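Side-chain contacts in Lmo2812 protein (Listeria monocytogenes EGD-e, PDB 5ZQA), which probably works as a serine-type D-Ala-D-Ala carboxypeptidase, a penicillin-binding protein that trims peptidoglycan peptides during cell-wall maturation: residues A[38-43]-A[269-274]; A[87-92]-A[98-103]; A[110-115]-A[193-198]; A[211-216]-A[220-225]. All blocks are in the same frame, centred on the assembly; numbering follows the deposited sequence.

Interaction 1: residues A[38-43]-A[269-274]; sequences AAVYSV and MEVGFK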
loop_
_atom_site.group_PDB
_atom_site.type_symbol
_atom_site.label_atom_id
_atom_site.label_comp_id
_atom_site.label_asym_id
_atom_site.label_seq_id
_atom_site.Cartn_x
_atom_site.Cartn_y
_atom_site.Cartn_z
ATOM N N ALA A 38 5.706 13.266 -6.294
ATOM C CA ALA A 38 4.702 13.463 -5.259
ATOM C C ALA A 38 3.455 14.099 -5.817
ATOM O O ALA A 38 3.502 14.801 -6.830
ATOM C CB ALA A 38 5.254 14.308 -4.145
ATOM N N ALA A 39 2.337 13.867 -5.144
ATOM C CA ALA A 39 1.078 14.454 -5.568
ATOM C C ALA A 39 0.041 14.342 -4.468
ATOM O O ALA A 39 0.172 13.525 -3.550
ATOM C CB ALA A 39 0.567 13.777 -6.858
ATOM N N VAL A 40 -0.988 15.173 -4.549
ATOM C CA VAL A 40 -2.155 14.976 -3.704
ATOM C C VAL A 40 -3.377 15.284 -4.557
ATOM O O VAL A 40 -3.358 16.215 -5.379
ATOM C CB VAL A 40 -2.088 15.826 -2.389
ATOM C CG1 VAL A 40 -1.953 17.346 -2.672
ATOM C CG2 VAL A 40 -3.275 15.508 -1.472
ATOM N N TYR A 41 -4.400 14.448 -4.400
ATOM C CA TYR A 41 -5.598 14.489 -5.236
ATOM C C TYR A 41 -6.871 14.510 -4.404
ATOM O O TYR A 41 -6.944 13.902 -3.340
ATOM C CB TYR A 41 -5.664 13.270 -6.170
ATOM C CG TYR A 41 -4.472 13.067 -7.083
ATOM C CD1 TYR A 41 -3.374 12.338 -6.657
ATOM C CD2 TYR A 41 -4.450 13.592 -8.374
ATOM C CE1 TYR A 41 -2.288 12.132 -7.468
ATOM C CE2 TYR A 41 -3.353 13.405 -9.197
ATOM C CZ TYR A 41 -2.272 12.669 -8.742
ATOM O OH TYR A 41 -1.178 12.481 -9.559
ATOM N N SER A 42 -7.893 15.177 -4.924
ATOM C CA SER A 42 -9.237 15.080 -4.372
ATOM C C SER A 42 -9.962 13.840 -4.900
ATOM O O SER A 42 -10.093 13.652 -6.110
ATOM C CB SER A 42 -10.041 16.335 -4.715
ATOM O OG SER A 42 -11.377 16.177 -4.281
ATOM N N VAL A 43 -10.429 12.993 -3.995
ATOM C CA VAL A 43 -11.133 11.776 -4.376
ATOM C C VAL A 43 -12.460 12.067 -5.078
ATOM O O VAL A 43 -12.843 11.362 -6.014
ATOM C CB VAL A 43 -11.384 10.890 -3.135
ATOM C CG1 VAL A 43 -12.423 9.816 -3.418
ATOM C CG2 VAL A 43 -10.071 10.271 -2.665
ATOM N N MET A 269 -0.892 17.209 2.722
ATOM C CA MET A 269 -2.201 17.214 3.365
ATOM C C MET A 269 -2.667 18.652 3.612
ATOM O O MET A 269 -3.857 18.951 3.472
ATOM C CB MET A 269 -2.162 16.398 4.667
ATOM C CG MET A 269 -2.141 14.879 4.437
ATOM S SD MET A 269 -3.602 14.357 3.496
ATOM C CE MET A 269 -3.289 12.606 3.230
ATOM N N GLU A 270 -1.729 19.542 3.937
ATOM C CA GLU A 270 -2.044 20.969 4.092
ATOM C C GLU A 270 -2.595 21.553 2.787
ATOM O O GLU A 270 -3.588 22.284 2.787
ATOM C CB GLU A 270 -0.806 21.758 4.543
ATOM C CG GLU A 270 -1.063 23.251 4.730
ATOM C CD GLU A 270 -0.032 23.923 5.622
ATOM O OE1 GLU A 270 0.347 23.327 6.654
ATOM O OE2 GLU A 270 0.393 25.052 5.295
ATOM N N VAL A 271 -1.952 21.224 1.674
ATOM C CA VAL A 271 -2.437 21.633 0.356
ATOM C C VAL A 271 -3.791 21.005 0.060
ATOM O O VAL A 271 -4.712 21.670 -0.442
ATOM C CB VAL A 271 -1.429 21.234 -0.749
ATOM C CG1 VAL A 271 -2.024 21.449 -2.143
ATOM C CG2 VAL A 271 -0.161 22.044 -0.584
ATOM N N GLY A 272 -3.908 19.718 0.368
ATOM C CA GLY A 272 -5.124 18.979 0.070
ATOM C C GLY A 272 -6.369 19.578 0.698
ATOM O O GLY A 272 -7.455 19.519 0.114
ATOM N N PHE A 273 -6.220 20.164 1.884
ATOM C CA PHE A 273 -7.366 20.739 2.584
ATOM C C PHE A 273 -7.342 22.259 2.642
ATOM O O PHE A 273 -8.115 22.864 3.386
ATOM C CB PHE A 273 -7.461 20.169 4.002
ATOM C CG PHE A 273 -7.821 18.718 4.028
ATOM C CD1 PHE A 273 -9.093 18.300 3.679
ATOM C CD2 PHE A 273 -6.877 17.765 4.374
ATOM C CE1 PHE A 273 -9.418 16.961 3.685
ATOM C CE2 PHE A 273 -7.199 16.425 4.387
ATOM C CZ PHE A 273 -8.468 16.022 4.040
ATOM N N LYS A 274 -6.470 22.873 1.851
ATOM C CA LYS A 274 -6.391 24.333 1.800
ATOM C C LYS A 274 -7.707 24.956 1.340
ATOM O O LYS A 274 -8.380 24.440 0.451
ATOM C CB LYS A 274 -5.260 24.778 0.873
ATOM C CG LYS A 274 -5.043 26.285 0.854
ATOM C CD LYS A 274 -4.146 26.698 -0.301
ATOM C CE LYS A 274 -4.201 28.200 -0.526
ATOM N NZ LYS A 274 -3.566 28.571 -1.816
#
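Val-40 carries this contact between strand 37-42 and the last turn of the C-terminal helix 258-272, and each of its two methyls meets a different residue. The apolar part is a methyl-to-methyl meeting: Val-40 CG1 lies 4.1 Å from Val-271 CG1, the two side chains approaching at a slant. On the helix this methyl is anti to the backbone N (chi1 171°), which turns it to the strand. On the strand, chi1 of 58° sets CG1 between the backbone N and the carbonyl carbon and sends CG2 to Gly-272.

The second kind of contact is side chain against bare backbone. Val-40 CG2 stands 4.2 Å from Gly-272 CA, and with no side chain in between the two backbones come within 6.3 Å, measured from Val-40 CA to Gly-272 CA. Met-269 adds bulk nearby without touching, its SD remaining 5.1 Å from Val-40 CG2.

No hydrogen bond crosses the pair. The helix closes with its own backbone bonds, Phe-273 N to Met-269 O at 3.1 Å among them, and Phe-273 is the first residue to leave helical angles. Gly-272 O is also bound by Lys-246 NZ.

As in other serine penicillin-binding proteins, the C-terminal helix lies on the antiparallel sheet, here joining the two ends of the chain. Strand 37-42 runs between 48-52 and 246-255; Val-40 faces helix 258-272, while its neighbour Tyr-41 points away from that helix and stacks on Phe-179 of helix 175-188.

Interaction 2: residues A[87-92]-A[98-103]; sequences LDLVRL and VSLYAI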
loop_
_atom_site.group_PDB
_atom_site.type_symbol
_atom_site.label_atom_id
_atom_site.label_comp_id
_atom_site.label_asym_id
_atom_site.label_seq_id
_atom_site.Cartn_x
_atom_site.Cartn_y
_atom_site.Cartn_z
ATOM N N LEU A 87 -3.094 -20.529 6.481
ATOM C CA LEU A 87 -2.120 -20.706 5.424
ATOM C C LEU A 87 -0.718 -20.724 6.000
ATOM O O LEU A 87 -0.475 -20.155 7.064
ATOM C CB LEU A 87 -2.245 -19.588 4.395
ATOM C CG LEU A 87 -3.631 -19.375 3.817
ATOM C CD1 LEU A 87 -3.570 -18.176 2.883
ATOM C CD2 LEU A 87 -4.106 -20.619 3.084
ATOM N N ASP A 88 0.202 -21.356 5.283
ATOM C CA ASP A 88 1.586 -21.454 5.735
ATOM C C ASP A 88 2.436 -20.402 5.059
ATOM O O ASP A 88 2.448 -20.312 3.828
ATOM C CB ASP A 88 2.150 -22.840 5.437
ATOM C CG ASP A 88 1.370 -23.935 6.122
ATOM O OD1 ASP A 88 1.197 -23.858 7.354
ATOM O OD2 ASP A 88 0.902 -24.862 5.425
ATOM N N LEU A 89 3.145 -19.612 5.867
ATOM C CA LEU A 89 3.995 -18.549 5.347
ATOM C C LEU A 89 5.043 -19.103 4.397
ATOM O O LEU A 89 5.726 -20.082 4.715
ATOM C CB LEU A 89 4.693 -17.798 6.479
ATOM C CG LEU A 89 3.799 -16.824 7.232
ATOM C CD1 LEU A 89 4.508 -16.321 8.478
ATOM C CD2 LEU A 89 3.403 -15.678 6.281
ATOM N N VAL A 90 5.155 -18.478 3.230
ATOM C CA VAL A 90 6.179 -18.856 2.275
ATOM C C VAL A 90 7.536 -18.411 2.821
ATOM O O VAL A 90 7.636 -17.436 3.568
ATOM C CB VAL A 90 5.935 -18.236 0.873
ATOM C CG1 VAL A 90 4.503 -18.463 0.409
ATOM C CG2 VAL A 90 6.258 -16.767 0.884
ATOM N N ARG A 91 8.583 -19.145 2.468
ATOM C CA ARG A 91 9.933 -18.749 2.854
ATOM C C ARG A 91 10.472 -17.754 1.843
ATOM O O ARG A 91 10.350 -17.963 0.636
ATOM C CB ARG A 91 10.857 -19.966 2.946
ATOM C CG ARG A 91 10.603 -20.827 4.168
ATOM C CD ARG A 91 11.464 -22.077 4.160
ATOM N NE ARG A 91 11.358 -22.796 5.424
ATOM C CZ ARG A 91 10.348 -23.599 5.743
ATOM N NH1 ARG A 91 9.351 -23.787 4.887
ATOM N NH2 ARG A 91 10.334 -24.211 6.921
ATOM N N LEU A 92 11.044 -16.663 2.337
ATOM C CA LEU A 92 11.627 -15.654 1.466
ATOM C C LEU A 92 13.107 -15.945 1.266
ATOM O O LEU A 92 13.790 -16.339 2.206
ATOM C CB LEU A 92 11.440 -14.260 2.059
ATOM C CG LEU A 92 10.011 -13.824 2.390
ATOM C CD1 LEU A 92 10.062 -12.564 3.238
ATOM C CD2 LEU A 92 9.195 -13.590 1.120
ATOM N N VAL A 98 11.361 -7.547 5.154
ATOM C CA VAL A 98 10.491 -7.580 6.321
ATOM C C VAL A 98 9.599 -8.811 6.246
ATOM O O VAL A 98 9.027 -9.116 5.197
ATOM C CB VAL A 98 9.631 -6.306 6.413
ATOM C CG1 VAL A 98 8.575 -6.429 7.495
ATOM C CG2 VAL A 98 10.518 -5.086 6.664
ATOM N N SER A 99 9.504 -9.535 7.354
ATOM C CA SER A 99 8.691 -10.732 7.352
ATOM C C SER A 99 8.041 -11.000 8.698
ATOM O O SER A 99 8.579 -10.687 9.772
ATOM C CB SER A 99 9.523 -11.939 6.912
ATOM O OG SER A 99 10.135 -12.581 8.008
ATOM N N LEU A 100 6.853 -11.580 8.614
ATOM C CA LEU A 100 6.093 -11.936 9.795
ATOM C C LEU A 100 6.765 -13.094 10.512
ATOM O O LEU A 100 6.794 -13.132 11.742
ATOM C CB LEU A 100 4.653 -12.298 9.403
ATOM C CG LEU A 100 3.702 -12.718 10.525
ATOM C CD1 LEU A 100 3.598 -11.639 11.597
ATOM C CD2 LEU A 100 2.325 -13.054 9.970
ATOM N N TYR A 101 7.302 -14.041 9.748
ATOM C CA TYR A 101 7.923 -15.206 10.372
ATOM C C TYR A 101 9.130 -14.809 11.215
ATOM O O TYR A 101 9.326 -15.354 12.299
ATOM C CB TYR A 101 8.338 -16.238 9.325
ATOM C CG TYR A 101 8.906 -17.488 9.945
ATOM C CD1 TYR A 101 8.075 -18.479 10.424
ATOM C CD2 TYR A 101 10.276 -17.653 10.076
ATOM C CE1 TYR A 101 8.586 -19.623 11.007
ATOM C CE2 TYR A 101 10.799 -18.795 10.645
ATOM C CZ TYR A 101 9.950 -19.771 11.112
ATOM O OH TYR A 101 10.461 -20.914 11.693
ATOM N N ALA A 102 9.926 -13.861 10.727
ATOM C CA ALA A 102 11.172 -13.508 11.414
ATOM C C ALA A 102 10.911 -13.042 12.834
ATOM O O ALA A 102 11.664 -13.385 13.743
ATOM C CB ALA A 102 11.935 -12.440 10.635
ATOM N N ILE A 103 9.837 -12.288 13.048
ATOM C CA ILE A 103 9.592 -11.747 14.381
ATOM C C ILE A 103 8.656 -12.601 15.247
ATOM O O ILE A 103 8.496 -12.320 16.433
ATOM C CB ILE A 103 9.026 -10.307 14.309
ATOM C CG1 ILE A 103 7.646 -10.290 13.658
ATOM C CG2 ILE A 103 9.994 -9.388 13.552
ATOM C CD1 ILE A 103 6.914 -8.960 13.802
#
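Leu-89 and Leu-92 lean on the capped first turn of helix 100-104, in the helical region that also supplies the predicted active-site serines. Both leucines aim their CB at that turn, and in each a single methyl, CD1, does the touching.

The contacts are all apolar or van der Waals. Leu-89 CD1 presses on the backbone between two helix residues, 3.8 Å from Tyr-101 N and 3.9 Å from Tyr-101 CB, with Leu-100 CB at 4.1 Å. The Tyr-101 ring itself makes a cation-pi contact with Arg-107. Farther along, Leu-92 CD1 meets Ser-99 CB at 3.8 Å, next to the carbonyl oxygen of Val-98. The touching parts run 135° apart, and the order of contacts is reversed: Leu-89 sits by Tyr-101, Leu-92 by Ser-99.

No hydrogen bond crosses the pair; from helix 124-135, the Asp-125 carboxylate accepts from both Leu-100 N (through OD1) and Tyr-101 N (through OD2). Just before the turn, the Val-98 side chain comes to about 5 Å from that of Ser-122. At the N-cap, Ser-99 OG accepts from Ala-102 N at 3.0 Å, with an N-H...O angle of 152°.

Interaction 3: residues A[110-115]-A[193-198]; sequences SVRDLY and LETTSK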
loop_
_atom_site.group_PDB
_atom_site.type_symbol
_atom_site.label_atom_id
_atom_site.label_comp_id
_atom_site.label_asym_id
_atom_site.label_seq_id
_atom_site.Cartn_x
_atom_site.Cartn_y
_atom_site.Cartn_z
ATOM N N SER A 110 -4.059 -17.267 10.055
ATOM C CA SER A 110 -5.314 -17.057 9.349
ATOM C C SER A 110 -5.143 -16.014 8.254
ATOM O O SER A 110 -4.266 -15.151 8.328
ATOM C CB SER A 110 -6.419 -16.615 10.311
ATOM O OG SER A 110 -6.169 -15.309 10.795
ATOM N N VAL A 111 -5.974 -16.113 7.224
ATOM C CA VAL A 111 -6.011 -15.112 6.164
ATOM C C VAL A 111 -6.212 -13.710 6.737
ATOM O O VAL A 111 -5.562 -12.755 6.298
ATOM C CB VAL A 111 -7.121 -15.450 5.139
ATOM C CG1 VAL A 111 -7.423 -14.268 4.238
ATOM C CG2 VAL A 111 -6.711 -16.696 4.332
ATOM N N ARG A 112 -7.078 -13.587 7.741
ATOM C CA ARG A 112 -7.257 -12.317 8.436
ATOM C C ARG A 112 -5.931 -11.773 8.963
ATOM O O ARG A 112 -5.573 -10.616 8.718
ATOM C CB ARG A 112 -8.251 -12.480 9.589
ATOM C CG ARG A 112 -8.279 -11.331 10.590
ATOM C CD ARG A 112 -8.677 -10.008 9.961
ATOM N NE ARG A 112 -10.060 -10.036 9.492
ATOM C CZ ARG A 112 -10.630 -9.076 8.775
ATOM N NH1 ARG A 112 -9.940 -7.989 8.426
ATOM N NH2 ARG A 112 -11.895 -9.218 8.396
ATOM N N ASP A 113 -5.187 -12.623 9.667
ATOM C CA ASP A 113 -3.949 -12.163 10.287
ATOM C C ASP A 113 -2.876 -11.871 9.236
ATOM O O ASP A 113 -2.079 -10.953 9.406
ATOM C CB ASP A 113 -3.426 -13.187 11.290
ATOM C CG ASP A 113 -4.197 -13.176 12.599
ATOM O OD1 ASP A 113 -5.021 -12.261 12.825
ATOM O OD2 ASP A 113 -3.949 -14.077 13.423
ATOM N N LEU A 114 -2.862 -12.640 8.147
ATOM C CA LEU A 114 -1.910 -12.397 7.065
ATOM C C LEU A 114 -2.193 -11.061 6.387
ATOM O O LEU A 114 -1.276 -10.288 6.108
ATOM C CB LEU A 114 -1.967 -13.528 6.047
ATOM C CG LEU A 114 -1.481 -14.882 6.570
ATOM C CD1 LEU A 114 -1.837 -15.958 5.565
ATOM C CD2 LEU A 114 0.020 -14.853 6.808
ATOM N N TYR A 115 -3.470 -10.807 6.124
ATOM C CA TYR A 115 -3.918 -9.522 5.586
ATOM C C TYR A 115 -3.528 -8.365 6.515
ATOM O O TYR A 115 -2.976 -7.356 6.058
ATOM C CB TYR A 115 -5.432 -9.604 5.350
ATOM C CG TYR A 115 -6.159 -8.306 5.095
ATOM C CD1 TYR A 115 -6.767 -7.623 6.139
ATOM C CD2 TYR A 115 -6.306 -7.810 3.808
ATOM C CE1 TYR A 115 -7.457 -6.448 5.928
ATOM C CE2 TYR A 115 -7.003 -6.637 3.581
ATOM C CZ TYR A 115 -7.576 -5.962 4.646
ATOM O OH TYR A 115 -8.275 -4.793 4.437
ATOM N N LEU A 193 -9.843 0.791 5.550
ATOM C CA LEU A 193 -9.383 1.834 6.452
ATOM C C LEU A 193 -9.565 1.429 7.918
ATOM O O LEU A 193 -8.907 1.981 8.793
ATOM C CB LEU A 193 -10.109 3.146 6.155
ATOM C CG LEU A 193 -9.958 3.646 4.712
ATOM C CD1 LEU A 193 -10.808 4.886 4.519
ATOM C CD2 LEU A 193 -8.508 3.945 4.408
ATOM N N GLU A 194 -10.438 0.460 8.183
ATOM C CA GLU A 194 -10.577 -0.066 9.535
ATOM C C GLU A 194 -9.267 -0.695 9.994
ATOM O O GLU A 194 -8.940 -0.646 11.183
ATOM C CB GLU A 194 -11.731 -1.077 9.608
ATOM C CG GLU A 194 -13.095 -0.416 9.405
ATOM C CD GLU A 194 -14.254 -1.410 9.312
ATOM O OE1 GLU A 194 -14.113 -2.563 9.772
ATOM O OE2 GLU A 194 -15.317 -1.023 8.780
ATOM N N THR A 195 -8.506 -1.266 9.058
ATOM C CA THR A 195 -7.223 -1.869 9.397
ATOM C C THR A 195 -6.095 -0.838 9.324
ATOM O O THR A 195 -5.281 -0.744 10.241
ATOM C CB THR A 195 -6.899 -3.078 8.475
ATOM O OG1 THR A 195 -7.893 -4.095 8.654
ATOM C CG2 THR A 195 -5.538 -3.672 8.799
ATOM N N THR A 196 -6.075 -0.036 8.258
ATOM C CA THR A 196 -4.947 0.875 8.046
ATOM C C THR A 196 -4.952 2.062 9.001
ATOM O O THR A 196 -3.943 2.754 9.122
ATOM C CB THR A 196 -4.893 1.396 6.580
ATOM O OG1 THR A 196 -6.083 2.135 6.272
ATOM C CG2 THR A 196 -4.748 0.223 5.598
ATOM N N SER A 197 -6.057 2.288 9.706
ATOM C CA SER A 197 -6.101 3.388 10.668
ATOM C C SER A 197 -5.581 2.988 12.041
ATOM O O SER A 197 -5.465 3.841 12.923
ATOM C CB SER A 197 -7.524 3.925 10.816
ATOM O OG SER A 197 -8.359 2.930 11.381
ATOM N N LYS A 198 -5.268 1.707 12.232
ATOM C CA LYS A 198 -4.844 1.226 13.547
ATOM C C LYS A 198 -3.322 1.304 13.751
ATOM O O LYS A 198 -2.553 0.695 13.002
ATOM C CB LYS A 198 -5.312 -0.217 13.752
ATOM C CG LYS A 198 -6.819 -0.391 13.876
ATOM C CD LYS A 198 -7.153 -1.861 14.123
ATOM C CE LYS A 198 -8.638 -2.070 14.355
ATOM N NZ LYS A 198 -8.962 -3.513 14.525
HETATM O O HOH W 1 -7.534 -6.652 9.611
HETATM O O HOH W 2 -9.715 -4.034 6.697
#
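Two waters join Tyr-115 and Arg-112 to Thr-195 in a buried, largely polar contact between the start of helix 111-120 and the short helix 192-196. One bridge runs from Tyr-115 OH, 2.8 Å from its water, which in turn stands 2.7 Å from Thr-195 OG1. In the other, Arg-112 NH1 donates to a water at 3.0 Å, and this water lies 2.8 Å from the same Thr-195 OG1. One hydroxyl thus has two water partners, and both waters lie in the plane of the Tyr-115 ring, at its edge.

The direct approach is only van der Waals: Thr-195 OG1 lies at the ring edge, near its plane, 3.6 Å from Tyr-115 CE1. Two bends in the Arg-112 chain (chi2 61°, chi3 66°) bring the edge of its guanidinium round toward Thr-195 OG1.

Helix 111-120 starts with an N-cap, Ser-110 OG accepting from Asp-113 N at 3.1 Å. Trp-83 serves both bridging side chains, making a cation-pi contact with Arg-112 and an edge-to-face one with Tyr-115. On the partner segment, Leu-193 O accepts from both Ser-197 N and Ser-197 OG, the latter at 2.8 Å in the carbonyl plane. The Tyr-115 side chain lies about 7 Å from a bound magnesium ion; Glu-191 and His-189, which form a magnesium site in this structure, lie nearby.

Interaction 4: residues A[211-216]-A[220-225]; sequences STNDLL and QGLDGL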
loop_
_atom_site.group_PDB
_atom_site.type_symbol
_atom_site.label_atom_id
_atom_site.label_comp_id
_atom_site.label_asym_id
_atom_site.label_seq_id
_atom_site.Cartn_x
_atom_site.Cartn_y
_atom_site.Cartn_z
ATOM N N SER A 211 2.075 -0.654 13.303
ATOM C CA SER A 211 1.967 0.034 12.020
ATOM C C SER A 211 3.236 0.777 11.640
ATOM O O SER A 211 3.888 1.400 12.480
ATOM C CB SER A 211 0.812 1.022 12.034
ATOM O OG SER A 211 0.692 1.631 10.757
ATOM N N THR A 212 3.565 0.716 10.358
ATOM C CA THR A 212 4.635 1.525 9.791
ATOM C C THR A 212 4.189 2.966 9.511
ATOM O O THR A 212 5.018 3.823 9.174
ATOM C CB THR A 212 5.155 0.914 8.478
ATOM O OG1 THR A 212 4.071 0.824 7.544
ATOM C CG2 THR A 212 5.748 -0.484 8.706
ATOM N N ASN A 213 2.891 3.239 9.637
ATOM C CA ASN A 213 2.368 4.585 9.383
ATOM C C ASN A 213 2.513 5.469 10.612
ATOM O O ASN A 213 1.653 5.464 11.497
ATOM C CB ASN A 213 0.899 4.516 8.951
ATOM C CG ASN A 213 0.318 5.881 8.604
ATOM O OD1 ASN A 213 0.929 6.929 8.853
ATOM N ND2 ASN A 213 -0.880 5.873 8.030
ATOM N N ASP A 214 3.584 6.253 10.646
ATOM C CA ASP A 214 3.884 7.080 11.815
ATOM C C ASP A 214 2.980 8.305 11.959
ATOM O O ASP A 214 3.048 8.994 12.972
ATOM C CB ASP A 214 5.343 7.541 11.776
ATOM C CG ASP A 214 6.327 6.399 11.982
ATOM O OD1 ASP A 214 5.923 5.343 12.516
ATOM O OD2 ASP A 214 7.511 6.564 11.623
ATOM N N LEU A 215 2.148 8.597 10.963
ATOM C CA LEU A 215 1.306 9.793 11.032
ATOM C C LEU A 215 -0.072 9.545 11.633
ATOM O O LEU A 215 -0.857 10.480 11.790
ATOM C CB LEU A 215 1.137 10.415 9.642
ATOM C CG LEU A 215 2.358 11.134 9.076
ATOM C CD1 LEU A 215 2.049 11.582 7.642
ATOM C CD2 LEU A 215 2.726 12.334 9.937
ATOM N N LEU A 216 -0.386 8.291 11.942
ATOM C CA LEU A 216 -1.646 8.002 12.605
ATOM C C LEU A 216 -1.678 8.705 13.959
ATOM O O LEU A 216 -0.768 8.540 14.768
ATOM C CB LEU A 216 -1.843 6.491 12.772
ATOM C CG LEU A 216 -2.009 5.710 11.467
ATOM C CD1 LEU A 216 -1.939 4.208 11.759
ATOM C CD2 LEU A 216 -3.317 6.063 10.757
ATOM N N GLN A 220 -5.023 15.072 11.757
ATOM C CA GLN A 220 -6.439 14.836 11.983
ATOM C C GLN A 220 -7.070 14.281 10.716
ATOM O O GLN A 220 -6.791 14.750 9.613
ATOM C CB GLN A 220 -7.145 16.124 12.427
ATOM C CG GLN A 220 -8.562 15.897 12.906
ATOM C CD GLN A 220 -9.563 15.827 11.778
ATOM O OE1 GLN A 220 -9.421 16.516 10.765
ATOM N NE2 GLN A 220 -10.585 14.994 11.942
ATOM N N GLY A 221 -7.888 13.247 10.885
ATOM C CA GLY A 221 -8.610 12.667 9.770
ATOM C C GLY A 221 -7.825 11.629 8.979
ATOM O O GLY A 221 -8.390 10.966 8.116
ATOM N N LEU A 222 -6.531 11.488 9.257
ATOM C CA LEU A 222 -5.709 10.547 8.494
ATOM C C LEU A 222 -5.996 9.111 8.917
ATOM O O LEU A 222 -5.909 8.785 10.103
ATOM C CB LEU A 222 -4.217 10.860 8.659
ATOM C CG LEU A 222 -3.328 9.982 7.770
ATOM C CD1 LEU A 222 -2.792 10.771 6.606
ATOM C CD2 LEU A 222 -2.201 9.330 8.545
ATOM N N ASP A 223 -6.332 8.253 7.955
ATOM C CA ASP A 223 -6.716 6.881 8.291
ATOM C C ASP A 223 -6.065 5.823 7.390
ATOM O O ASP A 223 -6.467 4.657 7.400
ATOM C CB ASP A 223 -8.247 6.719 8.278
ATOM C CG ASP A 223 -8.922 7.297 7.036
ATOM O OD1 ASP A 223 -8.235 7.605 6.040
ATOM O OD2 ASP A 223 -10.170 7.448 7.068
ATOM N N GLY A 224 -5.029 6.219 6.658
ATOM C CA GLY A 224 -4.308 5.282 5.805
ATOM C C GLY A 224 -3.136 5.986 5.141
ATOM O O GLY A 224 -2.914 7.173 5.401
ATOM N N LEU A 225 -2.416 5.308 4.246
ATOM C CA LEU A 225 -2.800 4.014 3.713
ATOM C C LEU A 225 -1.668 2.967 3.719
ATOM O O LEU A 225 -1.874 1.837 4.138
ATOM C CB LEU A 225 -3.314 4.201 2.282
ATOM C CG LEU A 225 -4.127 3.093 1.622
ATOM C CD1 LEU A 225 -5.369 2.756 2.443
ATOM C CD2 LEU A 225 -4.530 3.535 0.222
#
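A type I beta turn, Asn-213 to Leu-216, folds over Leu-222 at the start of strand 222-230, the edge strand that goes on to the predicted substrate-binding Lys-226. One methyl, Leu-222 CD2, is the common point: it is 3.7 Å from Leu-215 CB, 3.7 Å from Asn-213 ND2 and 4.1 Å from Leu-216 CD2. The Leu-216 side chain crosses that of Leu-222 at about a right angle, its CD2 also meeting Leu-222 O at 3.8 Å.

The turn is fixed from within. An Asx turn forms where Asn-213 OD1 accepts from Leu-215 N at 3.0 Å, the donor tilted 29° from the amide carbonyl plane; before it, an ST turn has Asn-213 N donating to Ser-211 OG at 2.9 Å. The amide reaches the strand because chi1 of Asn-213 (-177°) swings CG away from the backbone N, and ND2 comes to 3.6 Å from Gly-224 O without a hydrogen bond.

On the strand, Asp-223 and Gly-224 together face Thr-240 as a classic beta bulge, and a cis peptide follows between Gly-224 and Leu-225. Asp-223 points its CB away from the turn, and its carboxylate forms a salt bridge with Arg-247.

Interactions 1 and 4 reach the same five-stranded sheet, 1 from helix 258-272 and 4 from the loop before strand 222-230; they meet where Met-269 CE packs 3.9 Å from Leu-222 CD1. Interactions 2 and 3 share the helical region: Leu-89 CD2 lies 3.5 Å from Leu-114 CD2 of helix 111-120. Interaction 3 in turn borders interaction 4, with a probable hydrogen bond from Thr-196 OG1 to Asp-223 O. Interactions 1 and 2 lie on opposite sides of the chain's centre. Contacts 1, 3 and 4 are buried, whereas 87-92 with 98-103 is only partly so. Across the segments, methyls do the work in 1 and 2, waters in 3, and leucines beside an amide in 4.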